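Local atomic coordinates of CurJ (Moorea producens 3L, PDB entry 5TZ6), a protein that probably removes water from a polyketide intermediate during curacin biosynthesis, acting as a dehydratase domain able to carry out vinylogous dehydration. Residues Gly193-Met199 against Leu258-Cys264; Glu166-Leu171 against Ile226-Leu230; Val89-Val94 against Gln106-Asp112. The protein carries 1 engineered substitution. All coordinates share one frame; numbering follows the deposited sequence.

Contact 1 (Gly193-Met199 against Leu258-Cys264); sequences GEVLCQM and LLWCYTC
Val195 and Thr263 face each other as a hydrogen-bonded pair in the antiparallel strand ladder of a hot-dog fold, the architecture of polyketide synthase dehydratases. From Val195 through Cys197 to Met199, paired backbone bonds reach Thr263, Cys261 and Leu259; the one from Cys197 N to Cys261 O, 2.9 Å, is almost straight at 176°. The side chains of these pairs make the tightly packed, buried face. There Val195 CG1 lies beside Thr263 CB at 3.6 Å, and Met199 reaches diagonally to put SD 3.7 Å from Cys261 CB. Strand 185-190, the next in the sheet beyond 194-200, adds Ile185, Val188 and Leu190, while Thr263 OG1 is bonded to Ser224 OG.

The face of Leu196, Gln198, Trp260 and Tyr262 is buried at its middle, where helix 151-157 touches Leu196, Trp260 and Tyr262, but looser at its ends, where Gln198, Leu258, Glu194 and Cys264 remain partly exposed. With CG anti to the backbone N (chi1 -179°), Gln198 runs its chain over one face of the indole, CG 4.2 Å from the centroid of the Trp260 six-membered ring. Its OE1 bonds Gln187, and the indole NE1 bonds Gln284. Toward the other end, Tyr262 OH donates a short 2.5 Å bond to Glu194 OE2, which lies at the edge of the phenol ring and is met on the anti side of its carboxylate.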
loop_
_atom_site.group_PDB
_atom_site.type_symbol
_atom_site.label_atom_id
_atom_site.label_comp_id
_atom_site.label_asym_id
_atom_site.label_seq_id
_atom_site.Cartn_x
_atom_site.Cartn_y
_atom_site.Cartn_z
ATOM N N GLY A 193 13.292 45.701 -1.225
ATOM C CA GLY A 193 13.667 44.298 -1.265
ATOM C C GLY A 193 12.794 43.382 -0.434
ATOM O O GLY A 193 13.211 42.270 -0.107
ATOM N N GLU A 194 11.590 43.819 -0.077
ATOM C CA GLU A 194 10.678 43.025 0.733
ATOM C C GLU A 194 9.257 43.264 0.239
ATOM O O GLU A 194 8.958 44.307 -0.349
ATOM C CB GLU A 194 10.818 43.356 2.230
ATOM C CG GLU A 194 10.469 44.793 2.597
ATOM C CD GLU A 194 11.183 45.268 3.858
ATOM O OE1 GLU A 194 11.425 46.491 3.983
ATOM O OE2 GLU A 194 11.514 44.421 4.715
ATOM N N VAL A 195 8.385 42.289 0.475
ATOM C CA VAL A 195 7.001 42.360 0.024
ATOM C C VAL A 195 6.106 41.712 1.070
ATOM O O VAL A 195 6.471 40.700 1.677
ATOM C CB VAL A 195 6.808 41.681 -1.349
ATOM C CG1 VAL A 195 7.020 40.182 -1.234
ATOM C CG2 VAL A 195 5.418 41.984 -1.905
ATOM N N LEU A 196 4.923 42.295 1.259
ATOM C CA LEU A 196 3.904 41.789 2.169
ATOM C C LEU A 196 2.621 41.557 1.385
ATOM O O LEU A 196 2.057 42.499 0.819
ATOM C CB LEU A 196 3.656 42.765 3.322
ATOM C CG LEU A 196 2.433 42.476 4.199
ATOM C CD1 LEU A 196 2.705 41.332 5.153
ATOM C CD2 LEU A 196 2.000 43.723 4.964
ATOM N N CYS A 197 2.186 40.305 1.324
ATOM C CA CYS A 197 0.974 39.925 0.616
ATOM C C CYS A 197 -0.120 39.564 1.612
ATOM O O CYS A 197 0.126 38.838 2.581
ATOM C CB CYS A 197 1.231 38.744 -0.318
ATOM S SG CYS A 197 2.416 39.091 -1.623
ATOM N N GLN A 198 -1.315 40.091 1.380
ATOM C CA GLN A 198 -2.517 39.607 2.033
ATOM C C GLN A 198 -3.156 38.546 1.152
ATOM O O GLN A 198 -3.305 38.748 -0.063
ATOM C CB GLN A 198 -3.518 40.727 2.287
ATOM C CG GLN A 198 -4.759 40.221 2.994
ATOM C CD GLN A 198 -5.791 41.295 3.202
ATOM O OE1 GLN A 198 -6.290 41.883 2.243
ATOM N NE2 GLN A 198 -6.121 41.562 4.457
ATOM N N MET A 199 -3.559 37.439 1.778
ATOM C CA MET A 199 -4.087 36.272 1.091
ATOM C C MET A 199 -5.431 35.864 1.671
ATOM O O MET A 199 -5.637 35.909 2.889
ATOM C CB MET A 199 -3.132 35.087 1.188
ATOM C CG MET A 199 -2.022 35.128 0.173
ATOM S SD MET A 199 -0.503 34.429 0.810
ATOM C CE MET A 199 0.423 34.228 -0.710
ATOM N N LEU A 258 -8.009 34.478 6.080
ATOM C CA LEU A 258 -7.056 35.528 5.748
ATOM C C LEU A 258 -5.702 35.216 6.369
ATOM O O LEU A 258 -5.617 34.960 7.575
ATOM C CB LEU A 258 -7.566 36.890 6.227
ATOM C CG LEU A 258 -6.867 38.133 5.679
ATOM C CD1 LEU A 258 -7.705 39.377 5.961
ATOM C CD2 LEU A 258 -5.466 38.282 6.258
ATOM N N LEU A 259 -4.651 35.227 5.549
ATOM C CA LEU A 259 -3.292 35.038 6.039
ATOM C C LEU A 259 -2.398 36.143 5.496
ATOM O O LEU A 259 -2.740 36.824 4.525
ATOM C CB LEU A 259 -2.721 33.676 5.619
ATOM C CG LEU A 259 -3.537 32.432 5.953
ATOM C CD1 LEU A 259 -2.779 31.198 5.497
ATOM C CD2 LEU A 259 -3.861 32.363 7.445
ATOM N N TRP A 260 -1.239 36.311 6.129
ATOM C CA TRP A 260 -0.250 37.282 5.684
ATOM C C TRP A 260 1.022 36.550 5.285
ATOM O O TRP A 260 1.424 35.591 5.946
ATOM C CB TRP A 260 0.064 38.307 6.774
ATOM C CG TRP A 260 -1.085 39.208 7.127
ATOM C CD1 TRP A 260 -1.937 39.070 8.186
ATOM C CD2 TRP A 260 -1.501 40.390 6.431
ATOM N NE1 TRP A 260 -2.858 40.089 8.187
ATOM C CE2 TRP A 260 -2.611 40.914 7.123
ATOM C CE3 TRP A 260 -1.042 41.058 5.292
ATOM C CZ2 TRP A 260 -3.268 42.070 6.714
ATOM C CZ3 TRP A 260 -1.692 42.205 4.888
ATOM C CH2 TRP A 260 -2.795 42.700 5.595
ATOM N N CYS A 261 1.658 37.010 4.210
ATOM C CA CYS A 261 2.877 36.398 3.699
ATOM C C CYS A 261 3.940 37.472 3.516
ATOM O O CYS A 261 3.799 38.345 2.653
ATOM C CB CYS A 261 2.618 35.672 2.381
ATOM S SG CYS A 261 4.115 34.968 1.690
ATOM N N TYR A 262 5.011 37.391 4.295
ATOM C CA TYR A 262 6.115 38.338 4.233
ATOM C C TYR A 262 7.309 37.668 3.573
ATOM O O TYR A 262 7.696 36.566 3.956
ATOM C CB TYR A 262 6.483 38.830 5.631
ATOM C CG TYR A 262 7.697 39.733 5.684
ATOM C CD1 TYR A 262 7.733 40.924 4.973
ATOM C CD2 TYR A 262 8.794 39.406 6.477
ATOM C CE1 TYR A 262 8.838 41.755 5.027
ATOM C CE2 TYR A 262 9.902 40.233 6.542
ATOM C CZ TYR A 262 9.919 41.405 5.814
ATOM O OH TYR A 262 11.019 42.232 5.871
ATOM N N THR A 263 7.877 38.325 2.571
ATOM C CA THR A 263 8.975 37.771 1.794
ATOM C C THR A 263 10.067 38.816 1.673
ATOM O O THR A 263 9.779 40.009 1.546
ATOM C CB THR A 263 8.527 37.347 0.382
ATOM O OG1 THR A 263 7.526 36.324 0.466
ATOM C CG2 THR A 263 9.712 36.832 -0.421
ATOM N N CYS A 264 11.319 38.373 1.727
ATOM C CA CYS A 264 12.432 39.265 1.427
ATOM C C CYS A 264 13.505 38.478 0.698
ATOM O O CYS A 264 13.645 37.272 0.891
ATOM C CB CYS A 264 13.006 39.928 2.687
ATOM S SG CYS A 264 13.002 38.889 4.147
#

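Contact 2 (Glu166-Leu171 against Ile226-Leu230); sequences EIYQHL and IALVL
His170 and Ile226 meet because each sends a branch out anti to its own backbone N: the imidazole swings out from helix 164-173 (chi1 173°), and the CG2 methyl of Ile226 leans against it obliquely, 3.6 Å from His170 CD2. Ile226 CD1 bends round to the same ring, 4.0 Å from His170 CD2. One turn earlier, Ile167 has CG1 anti to its carbonyl carbon (chi1 -70°), which carries CD1 to within 3.8 Å of Ala227 CB, while its CG2 branch rests on Ile226 CG2 at 4.1 Å. Leu230 packs against the more exposed end, its CD2 methyl 4.0 Å from His170 CB and its CD1 3.7 Å from Glu166 OE2. The imidazole is also tied by NE2 to Thr239 OG1, at the start of strand 239-250, which helps set the ring's rotation while its CD2 side packs against the isoleucine. With an alanine here, the Ile226 methyls would probably lose the ring they lean on and Thr239 its imidazole partner. Next to this patch Leu171 CD2 comes 4.3 Å from Ile226 CG1, and Leu171 itself touches the bound hydroxy-methylheptenoic acid, so the patch joins the pocket wall to the segment 226-230. Helix and segment meet mainly through apolar side-chain contacts, without a hydrogen bond between them, which implies an association set by shape, with the imidazole's polar tie made to a third element.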
loop_
_atom_site.group_PDB
_atom_site.type_symbol
_atom_site.label_atom_id
_atom_site.label_comp_id
_atom_site.label_asym_id
_atom_site.label_seq_id
_atom_site.Cartn_x
_atom_site.Cartn_y
_atom_site.Cartn_z
ATOM N N GLU A 166 -0.757 42.368 -11.486
ATOM C CA GLU A 166 0.588 42.425 -12.041
ATOM C C GLU A 166 1.313 41.105 -11.840
ATOM O O GLU A 166 2.043 40.647 -12.725
ATOM C CB GLU A 166 1.372 43.567 -11.397
ATOM C CG GLU A 166 0.982 44.949 -11.887
ATOM C CD GLU A 166 1.970 46.013 -11.447
ATOM O OE1 GLU A 166 1.585 46.897 -10.650
ATOM O OE2 GLU A 166 3.138 45.957 -11.890
ATOM N N ILE A 167 1.110 40.462 -10.690
ATOM C CA ILE A 167 1.754 39.173 -10.479
ATOM C C ILE A 167 1.163 38.137 -11.422
ATOM O O ILE A 167 1.885 37.476 -12.180
ATOM C CB ILE A 167 1.626 38.740 -9.010
ATOM C CG1 ILE A 167 2.498 39.621 -8.114
ATOM C CG2 ILE A 167 1.985 37.262 -8.853
ATOM C CD1 ILE A 167 2.449 39.222 -6.652
ATOM N N TYR A 168 -0.168 38.050 -11.465
ATOM C CA TYR A 168 -0.764 37.000 -12.276
ATOM C C TYR A 168 -0.491 37.261 -13.744
ATOM O O TYR A 168 -0.125 36.345 -14.494
ATOM C CB TYR A 168 -2.264 36.925 -12.008
ATOM C CG TYR A 168 -2.601 36.626 -10.560
ATOM C CD1 TYR A 168 -1.983 35.591 -9.883
ATOM C CD2 TYR A 168 -3.527 37.405 -9.868
ATOM C CE1 TYR A 168 -2.285 35.324 -8.560
ATOM C CE2 TYR A 168 -3.837 37.151 -8.551
ATOM C CZ TYR A 168 -3.214 36.106 -7.899
ATOM O OH TYR A 168 -3.520 35.847 -6.582
ATOM N N GLN A 169 -0.517 38.533 -14.130
ATOM C CA GLN A 169 -0.202 38.886 -15.505
ATOM C C GLN A 169 1.235 38.519 -15.827
ATOM O O GLN A 169 1.508 37.936 -16.887
ATOM C CB GLN A 169 -0.442 40.375 -15.736
ATOM C CG GLN A 169 -0.185 40.807 -17.163
ATOM C CD GLN A 169 -1.220 40.242 -18.117
ATOM O OE1 GLN A 169 -2.414 40.489 -17.959
ATOM N NE2 GLN A 169 -0.770 39.486 -19.113
ATOM N N HIS A 170 2.168 38.836 -14.916
ATOM C CA HIS A 170 3.556 38.453 -15.151
ATOM C C HIS A 170 3.653 36.968 -15.466
ATOM O O HIS A 170 4.408 36.560 -16.355
ATOM C CB HIS A 170 4.429 38.805 -13.943
ATOM C CG HIS A 170 5.838 38.301 -14.049
ATOM N ND1 HIS A 170 6.885 39.094 -14.466
ATOM C CD2 HIS A 170 6.373 37.084 -13.783
ATOM C CE1 HIS A 170 8.004 38.389 -14.454
ATOM N NE2 HIS A 170 7.719 37.165 -14.048
ATOM N N LEU A 171 2.865 36.147 -14.772
ATOM C CA LEU A 171 2.934 34.715 -15.023
ATOM C C LEU A 171 2.200 34.358 -16.306
ATOM O O LEU A 171 2.680 33.529 -17.089
ATOM C CB LEU A 171 2.366 33.946 -13.827
ATOM C CG LEU A 171 3.221 33.990 -12.554
ATOM C CD1 LEU A 171 2.485 33.338 -11.403
ATOM C CD2 LEU A 171 4.576 33.311 -12.769
ATOM N N ILE A 226 7.539 36.814 -7.078
ATOM C CA ILE A 226 7.381 37.462 -8.371
ATOM C C ILE A 226 7.255 38.965 -8.190
ATOM O O ILE A 226 7.639 39.740 -9.075
ATOM C CB ILE A 226 6.155 36.885 -9.105
ATOM C CG1 ILE A 226 6.415 35.445 -9.550
ATOM C CG2 ILE A 226 5.755 37.784 -10.281
ATOM C CD1 ILE A 226 7.643 35.284 -10.427
ATOM N N ALA A 227 6.730 39.404 -7.042
ATOM C CA ALA A 227 6.498 40.825 -6.806
ATOM C C ALA A 227 7.782 41.617 -6.618
ATOM O O ALA A 227 7.734 42.851 -6.640
ATOM C CB ALA A 227 5.589 41.015 -5.590
ATOM N N LEU A 228 8.921 40.953 -6.456
ATOM C CA LEU A 228 10.200 41.639 -6.354
ATOM C C LEU A 228 10.965 41.671 -7.670
ATOM O O LEU A 228 12.089 42.178 -7.700
ATOM C CB LEU A 228 11.065 40.980 -5.277
ATOM C CG LEU A 228 10.380 40.734 -3.936
ATOM C CD1 LEU A 228 11.269 39.893 -3.041
ATOM C CD2 LEU A 228 10.039 42.053 -3.256
ATOM N N VAL A 229 10.391 41.139 -8.750
ATOM C CA VAL A 229 11.087 41.058 -10.031
ATOM C C VAL A 229 10.187 41.530 -11.169
ATOM O O VAL A 229 10.406 41.176 -12.333
ATOM C CB VAL A 229 11.582 39.622 -10.286
ATOM C CG1 VAL A 229 12.474 39.159 -9.147
ATOM C CG2 VAL A 229 10.403 38.688 -10.447
ATOM N N LEU A 230 9.173 42.335 -10.846
ATOM C CA LEU A 230 8.240 42.792 -11.874
ATOM C C LEU A 230 8.915 43.696 -12.900
ATOM O O LEU A 230 8.442 43.803 -14.037
ATOM C CB LEU A 230 7.058 43.520 -11.230
ATOM C CG LEU A 230 6.105 42.675 -10.385
ATOM C CD1 LEU A 230 5.042 43.546 -9.741
ATOM C CD2 LEU A 230 5.462 41.609 -11.254
#

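Contact 3 (Val89-Val94 against Gln106-Asp112); sequences VRTVQV and QVISFDD
Arg90 and Ser109 make a near-straight hydrogen bond at one end of the hairpin of strands 90-99 and 102-110, part of the hot-dog fold. Arg90 NH2 donates to Ser109 OG at 2.9 Å, with an angle of 168° at the hydrogen, and the hydroxyl lies almost in the guanidinium plane. The Arg90 chain is folded rather than extended beyond CB, which lays the group along the neighbouring strand so that Phe110 CA and Asp111 N lie over one of its faces. Ser109 OG is bonded to His134 NE2 as well, so this buried hydroxyl has two partners. Further out, Thr91 OG1 donates to Asp112 OD2 at 3.0 Å, reaching it from the anti side and 31° out of the carboxylate plane; Asp112 is poorly ordered, which suggests a modest hold.

Between the strands, Thr91 pairs with Phe110 and Gln93 with Ile108, each through two backbone bonds, such as Gln93 N to Ile108 O at 2.9 Å. On the face of Val92, Val94 and Val107, the methyls touch: Val107 sends CG1 to Val92 CG1 and CG2 to Val94 CG2, both at 3.9 Å, and helix 51-65 covers these valines through Leu57, Leu58 and His54.

The face of Thr91, Gln93, Ile108 and Phe110 looks toward the second subunit, whose Leu20 packs on Ile108 and Pro19 on Phe110. Gln93 bonds across that interface, OE1 to Ser18 OG and NE2 to Gln17 O of the second subunit; NE2 also bonds Glu27 OE1 of its own chain. Within the hairpin its amide stands nearly perpendicular to the Phe110 ring, 87° between planes, with CD at the ring edge, while Thr91 CB sits over a ring face, 4.1 Å from the Phe110 centroid.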
loop_
_atom_site.group_PDB
_atom_site.type_symbol
_atom_site.label_atom_id
_atom_site.label_comp_id
_atom_site.label_asym_id
_atom_site.label_seq_id
_atom_site.Cartn_x
_atom_site.Cartn_y
_atom_site.Cartn_z
ATOM N N VAL A 89 -4.141 9.854 -15.351
ATOM C CA VAL A 89 -3.924 9.712 -13.916
ATOM C C VAL A 89 -2.547 9.097 -13.699
ATOM O O VAL A 89 -2.246 8.031 -14.246
ATOM C CB VAL A 89 -5.014 8.862 -13.238
ATOM C CG1 VAL A 89 -5.087 7.483 -13.864
ATOM C CG2 VAL A 89 -4.753 8.764 -11.746
ATOM N N ARG A 90 -1.712 9.772 -12.915
ATOM C CA ARG A 90 -0.376 9.299 -12.575
ATOM C C ARG A 90 -0.357 8.816 -11.132
ATOM O O ARG A 90 -0.846 9.516 -10.238
ATOM C CB ARG A 90 0.660 10.407 -12.767
ATOM C CG ARG A 90 0.832 10.865 -14.198
ATOM C CD ARG A 90 1.805 9.984 -14.955
ATOM N NE ARG A 90 3.132 10.005 -14.347
ATOM C CZ ARG A 90 4.255 9.713 -14.998
ATOM N NH1 ARG A 90 4.209 9.388 -16.283
ATOM N NH2 ARG A 90 5.424 9.754 -14.370
ATOM N N THR A 91 0.186 7.618 -10.910
ATOM C CA THR A 91 0.434 7.160 -9.548
ATOM C C THR A 91 1.646 7.877 -8.968
ATOM O O THR A 91 2.724 7.892 -9.572
ATOM C CB THR A 91 0.653 5.647 -9.505
ATOM O OG1 THR A 91 -0.522 4.975 -9.973
ATOM C CG2 THR A 91 0.939 5.196 -8.077
ATOM N N VAL A 92 1.470 8.455 -7.784
ATOM C CA VAL A 92 2.512 9.197 -7.088
ATOM C C VAL A 92 2.772 8.530 -5.750
ATOM O O VAL A 92 1.831 8.239 -5.000
ATOM C CB VAL A 92 2.120 10.669 -6.887
ATOM C CG1 VAL A 92 3.179 11.388 -6.073
ATOM C CG2 VAL A 92 1.931 11.338 -8.233
ATOM N N GLN A 93 4.045 8.292 -5.450
ATOM C CA GLN A 93 4.452 7.677 -4.198
ATOM C C GLN A 93 5.457 8.570 -3.490
ATOM O O GLN A 93 6.301 9.210 -4.131
ATOM C CB GLN A 93 5.067 6.300 -4.415
ATOM C CG GLN A 93 4.124 5.252 -4.957
ATOM C CD GLN A 93 4.840 3.940 -5.202
ATOM O OE1 GLN A 93 6.055 3.918 -5.404
ATOM N NE2 GLN A 93 4.100 2.838 -5.159
ATOM N N VAL A 94 5.316 8.637 -2.168
ATOM C CA VAL A 94 6.322 9.188 -1.273
ATOM C C VAL A 94 7.060 8.022 -0.638
ATOM O O VAL A 94 6.438 7.136 -0.035
ATOM C CB VAL A 94 5.685 10.082 -0.198
ATOM C CG1 VAL A 94 6.756 10.602 0.754
ATOM C CG2 VAL A 94 4.936 11.233 -0.850
ATOM N N GLN A 106 11.926 10.591 -1.221
ATOM C CA GLN A 106 11.776 10.787 -2.656
ATOM C C GLN A 106 10.293 10.745 -3.001
ATOM O O GLN A 106 9.603 9.779 -2.662
ATOM C CB GLN A 106 12.525 9.712 -3.449
ATOM C CG GLN A 106 14.031 9.819 -3.373
ATOM C CD GLN A 106 14.727 8.730 -4.163
ATOM O OE1 GLN A 106 14.684 7.556 -3.792
ATOM N NE2 GLN A 106 15.373 9.116 -5.264
ATOM N N VAL A 107 9.807 11.785 -3.668
ATOM C CA VAL A 107 8.482 11.798 -4.274
ATOM C C VAL A 107 8.645 11.486 -5.756
ATOM O O VAL A 107 9.265 12.270 -6.497
ATOM C CB VAL A 107 7.777 13.151 -4.082
ATOM C CG1 VAL A 107 6.432 13.133 -4.788
ATOM C CG2 VAL A 107 7.600 13.473 -2.605
ATOM N N ILE A 108 8.061 10.354 -6.175
ATOM C CA ILE A 108 8.176 9.811 -7.525
ATOM C C ILE A 108 6.776 9.560 -8.077
ATOM O O ILE A 108 5.784 9.582 -7.349
ATOM C CB ILE A 108 8.990 8.501 -7.571
ATOM C CG1 ILE A 108 8.185 7.351 -6.966
ATOM C CG2 ILE A 108 10.316 8.657 -6.840
ATOM C CD1 ILE A 108 8.866 6.012 -7.111
ATOM N N SER A 109 6.705 9.307 -9.385
ATOM C CA SER A 109 5.448 8.938 -10.027
ATOM C C SER A 109 5.713 8.041 -11.228
ATOM O O SER A 109 6.838 7.939 -11.726
ATOM C CB SER A 109 4.659 10.171 -10.467
ATOM O OG SER A 109 5.232 10.710 -11.639
ATOM N N PHE A 110 4.644 7.398 -11.697
ATOM C CA PHE A 110 4.692 6.470 -12.821
ATOM C C PHE A 110 3.268 6.207 -13.293
ATOM O O PHE A 110 2.298 6.482 -12.577
ATOM C CB PHE A 110 5.393 5.153 -12.447
ATOM C CG PHE A 110 4.833 4.479 -11.216
ATOM C CD1 PHE A 110 5.372 4.732 -9.964
ATOM C CD2 PHE A 110 3.776 3.585 -11.314
ATOM C CE1 PHE A 110 4.865 4.111 -8.828
ATOM C CE2 PHE A 110 3.267 2.959 -10.185
ATOM C CZ PHE A 110 3.813 3.224 -8.941
ATOM N N ASP A 111 3.152 5.682 -14.511
ATOM C CA ASP A 111 1.854 5.425 -15.125
ATOM C C ASP A 111 1.429 4.010 -14.751
ATOM O O ASP A 111 2.075 3.035 -15.149
ATOM C CB ASP A 111 1.937 5.598 -16.639
ATOM C CG ASP A 111 0.583 5.847 -17.279
ATOM O OD1 ASP A 111 -0.421 5.274 -16.805
ATOM O OD2 ASP A 111 0.526 6.610 -18.267
ATOM N N ASP A 112 0.336 3.897 -13.989
ATOM C CA ASP A 112 -0.064 2.596 -13.463
ATOM C C ASP A 112 -0.641 1.707 -14.559
ATOM O O ASP A 112 -0.393 0.496 -14.580
ATOM C CB ASP A 112 -1.066 2.775 -12.321
ATOM C CG ASP A 112 -0.894 1.735 -11.227
ATOM O OD1 ASP A 112 -0.461 0.605 -11.537
ATOM O OD2 ASP A 112 -1.179 2.051 -10.052
#

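Overall arrangement
Along the chain, contact 3 closes first, a hairpin within the first of two hot-dog dehydratase regions of the sequence. Contacts 1 and 2 lie together in the second, and their segments alternate: 166-171, 193-199, 226-230, 258-264. Their centres are about 14 Å apart and they touch, Leu228 and Ala227 packing on Val195, so segment 226-230 lies between strand 194-200 and helix 164-173. Contact 3 sits on the opposite side of the chain's centre, about 33 Å from contact 1 and about 31 Å from contact 2 between centres. The three thus sample both halves of a probable double hot dog: one reaches the ligand pocket through Leu171, another the neighbouring subunit.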